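Local coordinates for heme oxygenase (Leptospira interrogans, PDB 5KZL), which catalyses the oxidative cleavage of heme, probably yielding biliverdin, free iron and carbon monoxide, at residues 77-82 / 131-136; 50-55 / 84-89; 142-147 / 157-162; 69-74 / 123-128. The protein carries 1 engineered substitution. All coordinates share one frame; numbering follows the deposited sequence.

In the fold
Interactions 1, 3 and 4 all use helix 125-151 at different levels, while interaction 2 pairs helix 41-64 with helix 82-93. Interaction 1 is the most central; its buried arginine and aspartate beside the heme make it the most polar, although no hydrogen bond crosses it. It meets interaction 2 through Y55, whose OH bonds to D136 and R132, and interaction 3 through the bond from R81 to the carbonyl of F161. D88 of interaction 2 holds the backbone of S160 and F161. Interactions 3 and 4 lie on opposite sides of the chain's centre, and each mixes buried aliphatic contacts with a charged side chain nearer the surface.

Interaction 1. Residues 77-82 / 131-136. With HEM (protoporphyrin IX containing Fe), chain B.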
# COMPACT_ATOMS: atom_id res chain seq x y z
N PRO A 77 -1.84 -11.87 -6.47
CA PRO A 77 -1.93 -10.87 -7.56
C PRO A 77 -3.26 -10.11 -7.57
O PRO A 77 -3.32 -9.05 -8.18
CB PRO A 77 -1.78 -11.71 -8.83
CG PRO A 77 -1.10 -12.95 -8.40
CD PRO A 77 -1.53 -13.22 -6.99
N GLU A 78 -4.31 -10.66 -6.91
CA GLU A 78 -5.63 -10.01 -6.78
C GLU A 78 -5.50 -8.61 -6.16
O GLU A 78 -6.37 -7.76 -6.36
CB GLU A 78 -6.56 -10.82 -5.84
CG GLU A 78 -6.92 -12.19 -6.37
CD GLU A 78 -6.10 -13.33 -5.82
OE1 GLU A 78 -4.88 -13.17 -5.56
OE2 GLU A 78 -6.65 -14.45 -5.79
N LEU A 79 -4.45 -8.42 -5.34
CA LEU A 79 -4.20 -7.18 -4.60
C LEU A 79 -3.45 -6.11 -5.37
O LEU A 79 -3.48 -4.96 -4.95
CB LEU A 79 -3.46 -7.48 -3.28
CG LEU A 79 -4.18 -8.41 -2.29
CD1 LEU A 79 -3.23 -8.82 -1.18
CD2 LEU A 79 -5.41 -7.71 -1.68
N TYR A 80 -2.74 -6.49 -6.46
CA TYR A 80 -1.89 -5.55 -7.23
C TYR A 80 -2.62 -4.27 -7.60
O TYR A 80 -3.80 -4.31 -7.99
CB TYR A 80 -1.23 -6.22 -8.44
CG TYR A 80 -0.22 -7.31 -8.14
CD1 TYR A 80 0.17 -7.60 -6.83
CD2 TYR A 80 0.36 -8.04 -9.18
CE1 TYR A 80 1.10 -8.61 -6.56
CE2 TYR A 80 1.29 -9.05 -8.92
CZ TYR A 80 1.63 -9.35 -7.61
OH TYR A 80 2.57 -10.32 -7.39
N ARG A 81 -1.92 -3.14 -7.42
CA ARG A 81 -2.46 -1.78 -7.57
C ARG A 81 -1.88 -0.96 -8.70
O ARG A 81 -2.48 0.06 -9.04
CB ARG A 81 -2.29 -1.00 -6.23
CG ARG A 81 -2.91 -1.63 -4.96
CD ARG A 81 -4.43 -1.62 -4.95
NE ARG A 81 -5.01 -2.69 -5.78
CZ ARG A 81 -6.22 -2.64 -6.33
NH1 ARG A 81 -6.66 -3.66 -7.07
NH2 ARG A 81 -7.00 -1.60 -6.12
N LYS A 82 -0.71 -1.36 -9.27
CA LYS A 82 -0.03 -0.57 -10.31
C LYS A 82 -0.97 -0.15 -11.45
O LYS A 82 -1.00 1.04 -11.80
CB LYS A 82 1.20 -1.32 -10.86
CG LYS A 82 1.95 -0.67 -12.02
CD LYS A 82 2.89 -1.67 -12.65
CE LYS A 82 2.93 -1.53 -14.14
NZ LYS A 82 3.76 -2.59 -14.77
N VAL A 131 1.39 -3.91 5.31
CA VAL A 131 1.18 -2.48 5.54
C VAL A 131 0.39 -1.86 4.41
O VAL A 131 -0.61 -1.22 4.68
CB VAL A 131 2.49 -1.69 5.86
CG1 VAL A 131 2.19 -0.21 6.04
CG2 VAL A 131 3.16 -2.25 7.11
N ARG A 132 0.82 -2.06 3.17
CA ARG A 132 0.08 -1.52 2.03
C ARG A 132 -1.19 -2.34 1.66
O ARG A 132 -2.28 -1.78 1.75
CB ARG A 132 1.00 -1.30 0.80
CG ARG A 132 1.95 -0.06 0.90
CD ARG A 132 1.34 1.28 1.42
NE ARG A 132 0.03 1.60 0.83
CZ ARG A 132 -0.76 2.61 1.18
NH1 ARG A 132 -0.37 3.49 2.11
NH2 ARG A 132 -1.95 2.76 0.62
N TYR A 133 -1.09 -3.61 1.23
CA TYR A 133 -2.29 -4.33 0.75
C TYR A 133 -3.35 -4.60 1.78
O TYR A 133 -4.52 -4.43 1.46
CB TYR A 133 -1.94 -5.64 0.07
CG TYR A 133 -1.06 -5.52 -1.15
CD1 TYR A 133 -1.31 -4.55 -2.13
CD2 TYR A 133 -0.03 -6.43 -1.37
CE1 TYR A 133 -0.51 -4.47 -3.28
CE2 TYR A 133 0.76 -6.36 -2.52
CZ TYR A 133 0.51 -5.38 -3.47
OH TYR A 133 1.32 -5.32 -4.57
N LEU A 134 -2.97 -5.04 3.01
CA LEU A 134 -4.06 -5.30 3.96
C LEU A 134 -4.76 -3.98 4.34
O LEU A 134 -5.98 -3.97 4.48
CB LEU A 134 -3.62 -6.15 5.18
CG LEU A 134 -4.77 -6.62 6.10
CD1 LEU A 134 -5.88 -7.37 5.33
CD2 LEU A 134 -4.24 -7.43 7.26
N GLY A 135 -4.00 -2.88 4.39
CA GLY A 135 -4.55 -1.55 4.63
C GLY A 135 -5.50 -1.13 3.51
O GLY A 135 -6.60 -0.65 3.77
N ASP A 136 -5.08 -1.37 2.25
CA ASP A 136 -5.87 -1.03 1.05
C ASP A 136 -7.18 -1.82 1.03
O ASP A 136 -8.25 -1.25 0.81
CB ASP A 136 -5.12 -1.37 -0.24
CG ASP A 136 -3.83 -0.62 -0.49
OD1 ASP A 136 -3.67 0.50 0.04
OD2 ASP A 136 -2.99 -1.14 -1.25
CHA HEM B . -6.72 -1.04 8.81
CHB HEM B . -2.65 0.51 6.92
CHC HEM B . -4.52 4.91 6.78
CHD HEM B . -8.73 3.15 7.79
C1A HEM B . -5.47 -0.99 8.30
C2A HEM B . -4.56 -2.10 8.30
C3A HEM B . -3.42 -1.65 7.79
C4A HEM B . -3.60 -0.31 7.46
CMA HEM B . -2.18 -2.42 7.56
CAA HEM B . -4.83 -3.51 8.77
CBA HEM B . -4.75 -3.67 10.30
CGA HEM B . -4.87 -5.08 10.68
O1A HEM B . -3.97 -5.64 11.24
O2A HEM B . -5.90 -5.67 10.38
C1B HEM B . -2.79 1.87 6.73
C2B HEM B . -1.70 2.74 6.30
C3B HEM B . -2.25 3.97 6.27
C4B HEM B . -3.65 3.84 6.69
CMB HEM B . -0.31 2.37 5.93
CAB HEM B . -1.68 5.22 5.94
CBB HEM B . -0.45 5.22 5.89
C1C HEM B . -5.86 4.84 6.89
C2C HEM B . -6.79 5.87 6.55
C3C HEM B . -7.99 5.34 6.84
C4C HEM B . -7.80 4.00 7.31
CMC HEM B . -6.47 7.25 5.99
CAC HEM B . -9.24 6.05 6.67
CBC HEM B . -10.34 5.41 6.57
C1D HEM B . -8.50 1.87 8.25
C2D HEM B . -9.57 1.02 8.83
C3D HEM B . -9.02 -0.14 9.07
C4D HEM B . -7.61 -0.01 8.68
CMD HEM B . -11.00 1.38 9.01
CAD HEM B . -9.70 -1.33 9.70
CBD HEM B . -10.61 -2.06 8.78
CGD HEM B . -11.26 -3.24 9.41
O1D HEM B . -10.85 -3.71 10.40
O2D HEM B . -12.20 -3.71 8.85
NA HEM B . -4.80 0.06 7.81
NB HEM B . -3.82 2.62 6.96
NC HEM B . -6.51 3.79 7.33
ND HEM B . -7.37 1.19 8.19
FE HEM B . -5.66 1.90 7.61
O HOH W 1 -6.27 1.50 5.45
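L79 lies over one face of the Y133 ring: its CB is 3.9 Å from the ring centroid, 17° off the normal, in a CH-pi contact, and L79 CD1 reaches back to Y133 CB at 3.7 Å. The far end of the ring reaches Y80: Y133 OH, bonded to E59, comes obliquely within 3.4 Å of Y80 CD1. R81 takes the ring edge, with its CG near the ring plane and its guanidinium plane nearly perpendicular, at 83°. Bends at chi2 and chi3 fold the arginine back onto its own loop, where NE donates to L79 O at 2.9 Å from above the carbonyl plane; NH2 goes on to the carbonyls of F161 and E163. Helix 125-151 is the distal helix of the heme oxygenase fold, its glycine-rich turn lying on the porphyrin: G135 CA is 3.2 Å from HEM C4A, and G135 O accepts a bond of 2.7 Å from the water coordinated to the heme iron. The next residue, D136, turns its OD2 past R81 CG, the two chains running in opposite directions, and is bonded there to Y55. D136 OD1 receives R132 NH2 at 2.9 Å through the syn lone pair, a salt bridge along the helix.

Interaction 2. Residues 50-55 / 84-89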
# COMPACT_ATOMS: atom_id res chain seq x y z
N ALA A 50 3.22 9.10 -6.31
CA ALA A 50 4.10 8.47 -5.33
C ALA A 50 3.71 6.99 -5.15
O ALA A 50 4.59 6.14 -5.17
CB ALA A 50 4.04 9.20 -4.00
N PHE A 51 2.39 6.69 -5.04
CA PHE A 51 1.90 5.32 -4.92
C PHE A 51 2.18 4.52 -6.19
O PHE A 51 2.55 3.36 -6.09
CB PHE A 51 0.41 5.28 -4.56
CG PHE A 51 0.10 5.49 -3.09
CD1 PHE A 51 1.01 5.11 -2.11
CD2 PHE A 51 -1.14 5.98 -2.69
CE1 PHE A 51 0.70 5.28 -0.75
CE2 PHE A 51 -1.46 6.09 -1.34
CZ PHE A 51 -0.53 5.78 -0.38
N TYR A 52 2.04 5.15 -7.37
CA TYR A 52 2.37 4.43 -8.59
C TYR A 52 3.79 3.83 -8.52
O TYR A 52 3.97 2.64 -8.79
CB TYR A 52 2.23 5.30 -9.85
CG TYR A 52 2.78 4.56 -11.05
CD1 TYR A 52 2.04 3.56 -11.68
CD2 TYR A 52 4.10 4.75 -11.47
CE1 TYR A 52 2.57 2.82 -12.74
CE2 TYR A 52 4.64 4.02 -12.53
CZ TYR A 52 3.87 3.05 -13.16
OH TYR A 52 4.40 2.32 -14.19
N TYR A 53 4.80 4.66 -8.20
CA TYR A 53 6.19 4.18 -8.15
C TYR A 53 6.40 3.11 -7.08
O TYR A 53 7.10 2.12 -7.29
CB TYR A 53 7.15 5.37 -8.01
CG TYR A 53 7.17 6.23 -9.26
CD1 TYR A 53 7.59 5.71 -10.48
CD2 TYR A 53 6.73 7.55 -9.23
CE1 TYR A 53 7.57 6.48 -11.64
CE2 TYR A 53 6.69 8.33 -10.39
CZ TYR A 53 7.14 7.79 -11.59
OH TYR A 53 7.16 8.53 -12.75
N VAL A 54 5.74 3.28 -5.94
CA VAL A 54 5.85 2.34 -4.81
C VAL A 54 5.30 0.98 -5.20
O VAL A 54 6.00 -0.03 -5.07
CB VAL A 54 5.16 2.94 -3.56
CG1 VAL A 54 4.95 1.88 -2.47
CG2 VAL A 54 5.93 4.15 -3.03
N TYR A 55 4.04 0.94 -5.67
CA TYR A 55 3.41 -0.33 -6.06
C TYR A 55 4.07 -0.96 -7.27
O TYR A 55 4.16 -2.17 -7.31
CB TYR A 55 1.91 -0.15 -6.26
CG TYR A 55 1.15 0.01 -4.95
CD1 TYR A 55 0.67 -1.09 -4.27
CD2 TYR A 55 0.91 1.28 -4.42
CE1 TYR A 55 -0.06 -0.95 -3.08
CE2 TYR A 55 0.17 1.43 -3.24
CZ TYR A 55 -0.30 0.31 -2.58
OH TYR A 55 -1.02 0.45 -1.42
N ALA A 84 -4.37 -0.12 -11.47
CA ALA A 84 -5.46 0.70 -10.92
C ALA A 84 -4.96 2.15 -10.79
O ALA A 84 -5.67 3.07 -11.20
CB ALA A 84 -5.89 0.17 -9.56
N LEU A 85 -3.72 2.33 -10.28
CA LEU A 85 -3.07 3.64 -10.14
C LEU A 85 -2.89 4.35 -11.48
O LEU A 85 -3.25 5.53 -11.59
CB LEU A 85 -1.75 3.52 -9.36
CG LEU A 85 -2.00 3.31 -7.85
CD1 LEU A 85 -0.82 2.73 -7.16
CD2 LEU A 85 -2.43 4.62 -7.17
N LEU A 86 -2.41 3.62 -12.51
CA LEU A 86 -2.26 4.15 -13.87
C LEU A 86 -3.57 4.69 -14.41
O LEU A 86 -3.61 5.77 -15.01
CB LEU A 86 -1.76 3.05 -14.83
CG LEU A 86 -0.28 2.85 -14.86
CD1 LEU A 86 0.05 1.62 -15.70
CD2 LEU A 86 0.48 4.15 -15.34
N GLU A 87 -4.66 3.93 -14.18
CA GLU A 87 -6.00 4.32 -14.62
C GLU A 87 -6.47 5.60 -13.93
O GLU A 87 -6.92 6.52 -14.60
CB GLU A 87 -6.98 3.17 -14.41
CG GLU A 87 -8.28 3.42 -15.14
CD GLU A 87 -9.30 2.34 -14.90
OE1 GLU A 87 -9.23 1.28 -15.56
OE2 GLU A 87 -10.19 2.56 -14.04
N ASP A 88 -6.30 5.69 -12.60
CA ASP A 88 -6.67 6.91 -11.87
C ASP A 88 -5.80 8.08 -12.33
O ASP A 88 -6.33 9.17 -12.52
CB ASP A 88 -6.56 6.72 -10.34
CG ASP A 88 -7.58 5.75 -9.79
OD1 ASP A 88 -8.56 5.44 -10.51
OD2 ASP A 88 -7.41 5.30 -8.64
N LEU A 89 -4.50 7.84 -12.57
CA LEU A 89 -3.60 8.89 -13.06
C LEU A 89 -4.05 9.42 -14.43
O LEU A 89 -4.06 10.63 -14.66
CB LEU A 89 -2.15 8.44 -13.07
CG LEU A 89 -1.50 8.40 -11.69
CD1 LEU A 89 -0.29 7.51 -11.70
CD2 LEU A 89 -1.13 9.82 -11.22
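F51 meets helix 82-93 with the root of its side chain, CB lying 3.8 Å from L85 CD1, while its ring leads away toward H47, F161 and the heme side. Y52 follows with CG anti to the backbone N (chi1 172°), which carries its ring along the flank of the opposite helix. There Y52 CE1 comes obliquely to L86 CG at 3.6 Å, L85 CB sits near the ring plane at the edge, and L89 CD1 closes on Y52 CB at 3.8 Å. One turn after F51, Y55 crosses L85 at about a right angle, its CD2 being 3.6 Å from L85 CD1; its OH is bonded to D136 and R132. L85 thus enters the hollow formed by L48, F51, Y52 and Y55, a knobs-into-holes arrangement, with L89 one turn farther along the same face. No hydrogen bond crosses. The axes approach to 9.5 Å at 158°, so the helices run nearly antiparallel, joined in sequence by the loop that holds R81. D88 ties helix 82-93 to the loop backbone at S160 and F161, while helix 41-64 packs through V54 on helix 105-120 and through F51 on helix 188-210, within an all-alpha fold.

Interaction 3. Residues 142-147 / 157-162; sequences ILKKVA and KGISFY. With HEM (protoporphyrin IX containing Fe), chain B.
K144 NZ is gripped by two groups, a salt bridge to E163 and a hydrogen bond to Q141, while its CB and CD lie against I159 and Y162. The contact joins the distal helix of the heme oxygenase fold, 125-151, to the loop that returns from its end. K144 CG sits between the backbone N and the carbonyl carbon (chi1 75°), and the chain runs extended from there, its CD passing obliquely by I159 CD1 at 4.1 Å. K144 CB itself packs on Y162 CB at 3.6 Å. The Y162 ring is laid flat on the helix backbone: L143 C stands over its centre and K144 N nearer the rim, while F161 covers the opposite face. L143 crosses the ring at about a right angle, with its CB 3.6 Å from Y162 CE1, and A147 CB comes obliquely to Y162 CE2 at 4.2 Å. The phenol OH is bonded to Y44. I159 turns CG2 to the carbonyl oxygen of K144. The same turn also reaches the porphyrin, as part of the ligand pocket: I142 CG2 packs on HEM CBC, and L143, with its CB on Y162, bridges to the heme by touching HEM CAC with CD2, each pair at 3.7 Å.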
# COMPACT_ATOMS: atom_id res chain seq x y z
N ILE A 142 -14.31 2.68 2.32
CA ILE A 142 -14.43 3.94 3.04
C ILE A 142 -13.73 5.07 2.28
O ILE A 142 -14.34 6.12 2.07
CB ILE A 142 -13.90 3.83 4.49
CG1 ILE A 142 -14.77 2.88 5.33
CG2 ILE A 142 -13.76 5.22 5.14
CD1 ILE A 142 -14.11 2.39 6.60
N LEU A 143 -12.46 4.85 1.89
CA LEU A 143 -11.63 5.85 1.21
C LEU A 143 -12.16 6.24 -0.16
O LEU A 143 -12.13 7.43 -0.49
CB LEU A 143 -10.16 5.39 1.16
CG LEU A 143 -9.40 5.38 2.51
CD1 LEU A 143 -8.03 4.70 2.36
CD2 LEU A 143 -9.24 6.80 3.09
N LYS A 144 -12.72 5.28 -0.95
CA LYS A 144 -13.27 5.64 -2.25
C LYS A 144 -14.46 6.62 -2.12
O LYS A 144 -14.53 7.57 -2.90
CB LYS A 144 -13.61 4.42 -3.12
CG LYS A 144 -14.84 3.64 -2.77
CD LYS A 144 -14.88 2.40 -3.66
CE LYS A 144 -16.26 1.78 -3.73
NZ LYS A 144 -16.22 0.47 -4.45
N LYS A 145 -15.32 6.44 -1.11
CA LYS A 145 -16.46 7.33 -0.87
C LYS A 145 -15.99 8.71 -0.41
O LYS A 145 -16.52 9.71 -0.88
CB LYS A 145 -17.46 6.73 0.15
CG LYS A 145 -18.17 5.48 -0.37
CD LYS A 145 -19.50 5.29 0.36
CE LYS A 145 -20.25 4.07 -0.10
NZ LYS A 145 -21.70 4.18 0.18
N VAL A 146 -14.99 8.76 0.50
CA VAL A 146 -14.41 10.02 1.00
C VAL A 146 -13.80 10.79 -0.20
O VAL A 146 -14.14 11.96 -0.41
CB VAL A 146 -13.38 9.78 2.15
CG1 VAL A 146 -12.60 11.05 2.48
CG2 VAL A 146 -14.06 9.24 3.41
N ALA A 147 -12.97 10.11 -1.02
CA ALA A 147 -12.31 10.73 -2.18
C ALA A 147 -13.31 11.26 -3.23
O ALA A 147 -13.14 12.36 -3.74
CB ALA A 147 -11.33 9.76 -2.83
N LYS A 157 -15.46 6.91 -11.55
CA LYS A 157 -14.21 7.44 -12.10
C LYS A 157 -13.24 7.89 -11.01
O LYS A 157 -13.66 8.34 -9.95
CB LYS A 157 -14.49 8.61 -13.07
CG LYS A 157 -15.29 8.23 -14.33
CD LYS A 157 -14.38 7.85 -15.50
CE LYS A 157 -14.92 8.29 -16.84
NZ LYS A 157 -15.91 7.33 -17.38
N GLY A 158 -11.95 7.75 -11.31
CA GLY A 158 -10.83 8.18 -10.48
C GLY A 158 -10.68 7.52 -9.13
O GLY A 158 -10.02 8.08 -8.26
N ILE A 159 -11.27 6.33 -8.94
CA ILE A 159 -11.20 5.60 -7.66
C ILE A 159 -10.80 4.14 -7.87
O ILE A 159 -11.02 3.35 -6.95
CB ILE A 159 -12.55 5.69 -6.88
CG1 ILE A 159 -13.74 5.17 -7.77
CG2 ILE A 159 -12.79 7.09 -6.31
CD1 ILE A 159 -14.97 4.72 -7.03
N SER A 160 -10.23 3.76 -9.05
CA SER A 160 -9.82 2.37 -9.30
C SER A 160 -8.86 1.87 -8.21
O SER A 160 -8.94 0.70 -7.83
CB SER A 160 -9.23 2.19 -10.70
OG SER A 160 -8.92 0.82 -10.93
N PHE A 161 -8.01 2.76 -7.66
CA PHE A 161 -7.07 2.36 -6.61
C PHE A 161 -7.72 1.69 -5.41
O PHE A 161 -7.11 0.84 -4.78
CB PHE A 161 -6.22 3.57 -6.18
CG PHE A 161 -5.26 3.34 -5.05
CD1 PHE A 161 -4.28 2.35 -5.13
CD2 PHE A 161 -5.29 4.16 -3.92
CE1 PHE A 161 -3.35 2.17 -4.09
CE2 PHE A 161 -4.35 3.98 -2.88
CZ PHE A 161 -3.38 3.00 -2.99
N TYR A 162 -8.96 2.06 -5.09
CA TYR A 162 -9.66 1.51 -3.92
C TYR A 162 -10.51 0.29 -4.21
O TYR A 162 -11.12 -0.25 -3.28
CB TYR A 162 -10.55 2.60 -3.31
CG TYR A 162 -9.80 3.87 -3.03
CD1 TYR A 162 -8.87 3.95 -2.00
CD2 TYR A 162 -10.00 5.01 -3.81
CE1 TYR A 162 -8.14 5.11 -1.76
CE2 TYR A 162 -9.27 6.18 -3.59
CZ TYR A 162 -8.36 6.23 -2.55
OH TYR A 162 -7.64 7.37 -2.32
CHA HEM B . -6.72 -1.04 8.81
CHB HEM B . -2.65 0.51 6.92
CHC HEM B . -4.52 4.91 6.78
CHD HEM B . -8.73 3.15 7.79
C1A HEM B . -5.47 -0.99 8.30
C2A HEM B . -4.56 -2.10 8.30
C3A HEM B . -3.42 -1.65 7.79
C4A HEM B . -3.60 -0.31 7.46
CMA HEM B . -2.18 -2.42 7.56
CAA HEM B . -4.83 -3.51 8.77
CBA HEM B . -4.75 -3.67 10.30
CGA HEM B . -4.87 -5.08 10.68
O1A HEM B . -3.97 -5.64 11.24
O2A HEM B . -5.90 -5.67 10.38
C1B HEM B . -2.79 1.87 6.73
C2B HEM B . -1.70 2.74 6.30
C3B HEM B . -2.25 3.97 6.27
C4B HEM B . -3.65 3.84 6.69
CMB HEM B . -0.31 2.37 5.93
CAB HEM B . -1.68 5.22 5.94
CBB HEM B . -0.45 5.22 5.89
C1C HEM B . -5.86 4.84 6.89
C2C HEM B . -6.79 5.87 6.55
C3C HEM B . -7.99 5.34 6.84
C4C HEM B . -7.80 4.00 7.31
CMC HEM B . -6.47 7.25 5.99
CAC HEM B . -9.24 6.05 6.67
CBC HEM B . -10.34 5.41 6.57
C1D HEM B . -8.50 1.87 8.25
C2D HEM B . -9.57 1.02 8.83
C3D HEM B . -9.02 -0.14 9.07
C4D HEM B . -7.61 -0.01 8.68
CMD HEM B . -11.00 1.38 9.01
CAD HEM B . -9.70 -1.33 9.70
CBD HEM B . -10.61 -2.06 8.78
CGD HEM B . -11.26 -3.24 9.41
O1D HEM B . -10.85 -3.71 10.40
O2D HEM B . -12.20 -3.71 8.85
NA HEM B . -4.80 0.06 7.81
NB HEM B . -3.82 2.62 6.96
NC HEM B . -6.51 3.79 7.33
ND HEM B . -7.37 1.19 8.19
FE HEM B . -5.66 1.90 7.61
O HOH W 1 -6.27 1.50 5.45

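Interaction 4. Residues 69-74 / 123-128; sequences LVLKSI and ELLAAH
This is an aliphatic contact between the loop after helix 41-64 and the beginning of helix 125-151, away from the heme; no hydrogen bond crosses it. V70 and E123 meet at about a right angle. E123 CG, anti to the carbonyl carbon (chi1 -60°), rests on V70 CB at 3.7 Å, with V70 CG1 and CG2 beside it; the bend at chi2 then sets the direction of the carboxylate, which is turned away from the valine. E123 OE2 takes a hydrogen bond from N68 ND2, and N68 OD1 accepts from the backbone N of both V70 and L71, so one asparagine just ahead of the loop segment serves both sides. L71 reaches into the helix start: its CD2 lies 3.8 Å from A126 N and 3.9 Å from E123 O, over the turn that the A126 N to E123 O bond closes at 3.2 Å. L71 CD1 meanwhile reaches L125 CB at 4.3 Å. This is the start of the long distal helix of the heme oxygenase fold, whose later turns reach the porphyrin. I74 comes in one turn later, its backbone N bonded to L71 O. Its CG1 stands between the backbone N and the carbonyl carbon (chi1 57°), and I74 CD1 at the end of that branch packs against A126, 3.8 Å from A126 CA and 3.9 Å from A126 CB. L125 turns to helix 105-120 and helix 41-64, and H128 reaches helix 188-210 through a bond to E197.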
# COMPACT_ATOMS: atom_id res chain seq x y z
N LEU A 69 9.96 -19.59 -0.36
CA LEU A 69 9.21 -20.49 0.53
C LEU A 69 8.38 -19.78 1.57
O LEU A 69 7.30 -20.25 1.91
CB LEU A 69 10.13 -21.55 1.18
CG LEU A 69 10.70 -22.65 0.27
CD1 LEU A 69 11.46 -23.67 1.09
CD2 LEU A 69 9.60 -23.38 -0.47
N VAL A 70 8.86 -18.63 2.06
CA VAL A 70 8.10 -17.86 3.04
C VAL A 70 6.96 -17.09 2.36
O VAL A 70 5.83 -17.13 2.85
CB VAL A 70 9.02 -16.98 3.94
CG1 VAL A 70 8.22 -15.94 4.72
CG2 VAL A 70 9.83 -17.86 4.88
N LEU A 71 7.23 -16.45 1.20
CA LEU A 71 6.23 -15.63 0.52
C LEU A 71 5.17 -16.41 -0.27
O LEU A 71 4.10 -15.86 -0.54
CB LEU A 71 6.88 -14.58 -0.40
CG LEU A 71 7.91 -13.62 0.22
CD1 LEU A 71 8.54 -12.77 -0.87
CD2 LEU A 71 7.28 -12.70 1.27
N LYS A 72 5.45 -17.67 -0.66
CA LYS A 72 4.55 -18.52 -1.46
C LYS A 72 3.07 -18.45 -1.06
O LYS A 72 2.22 -18.22 -1.92
CB LYS A 72 5.05 -19.97 -1.46
CG LYS A 72 5.63 -20.41 -2.79
CD LYS A 72 5.89 -21.91 -2.83
CE LYS A 72 6.86 -22.27 -3.93
NZ LYS A 72 6.95 -23.74 -4.12
N SER A 73 2.76 -18.58 0.25
CA SER A 73 1.38 -18.55 0.73
C SER A 73 0.72 -17.15 0.75
O SER A 73 -0.49 -17.07 0.97
CB SER A 73 1.25 -19.22 2.08
OG SER A 73 2.14 -18.64 3.01
N ILE A 74 1.48 -16.07 0.46
CA ILE A 74 0.89 -14.72 0.37
C ILE A 74 1.02 -14.20 -1.08
O ILE A 74 1.01 -13.00 -1.34
CB ILE A 74 1.32 -13.67 1.44
CG1 ILE A 74 2.86 -13.47 1.47
CG2 ILE A 74 0.73 -14.06 2.83
CD1 ILE A 74 3.35 -12.13 2.04
N GLU A 123 11.96 -12.26 2.48
CA GLU A 123 10.89 -12.61 3.44
C GLU A 123 10.29 -11.34 4.08
O GLU A 123 9.12 -11.34 4.46
CB GLU A 123 11.42 -13.53 4.55
CG GLU A 123 12.00 -14.84 4.02
CD GLU A 123 13.36 -14.81 3.33
OE1 GLU A 123 14.12 -13.84 3.55
OE2 GLU A 123 13.64 -15.74 2.54
N LEU A 124 11.09 -10.27 4.20
CA LEU A 124 10.58 -9.01 4.78
C LEU A 124 9.58 -8.28 3.87
O LEU A 124 8.90 -7.35 4.33
CB LEU A 124 11.73 -8.07 5.23
CG LEU A 124 12.67 -8.55 6.36
CD1 LEU A 124 13.72 -7.50 6.65
CD2 LEU A 124 11.90 -8.84 7.65
N LEU A 125 9.44 -8.71 2.59
CA LEU A 125 8.42 -8.14 1.69
C LEU A 125 7.02 -8.46 2.24
O LEU A 125 6.05 -7.76 1.90
CB LEU A 125 8.58 -8.67 0.25
CG LEU A 125 9.78 -8.12 -0.53
CD1 LEU A 125 9.87 -8.78 -1.91
CD2 LEU A 125 9.72 -6.58 -0.67
N ALA A 126 6.92 -9.46 3.16
CA ALA A 126 5.65 -9.77 3.84
C ALA A 126 5.15 -8.52 4.57
O ALA A 126 3.95 -8.28 4.60
CB ALA A 126 5.84 -10.92 4.84
N ALA A 127 6.08 -7.73 5.16
CA ALA A 127 5.76 -6.47 5.87
C ALA A 127 5.18 -5.42 4.94
O ALA A 127 4.24 -4.72 5.30
CB ALA A 127 7.00 -5.92 6.53
N HIS A 128 5.72 -5.33 3.73
CA HIS A 128 5.31 -4.43 2.67
C HIS A 128 3.90 -4.78 2.17
O HIS A 128 3.05 -3.89 2.07
CB HIS A 128 6.38 -4.45 1.58
CG HIS A 128 7.63 -3.73 2.01
ND1 HIS A 128 7.90 -2.44 1.60
CD2 HIS A 128 8.61 -4.13 2.86
CE1 HIS A 128 9.05 -2.11 2.15
NE2 HIS A 128 9.52 -3.08 2.94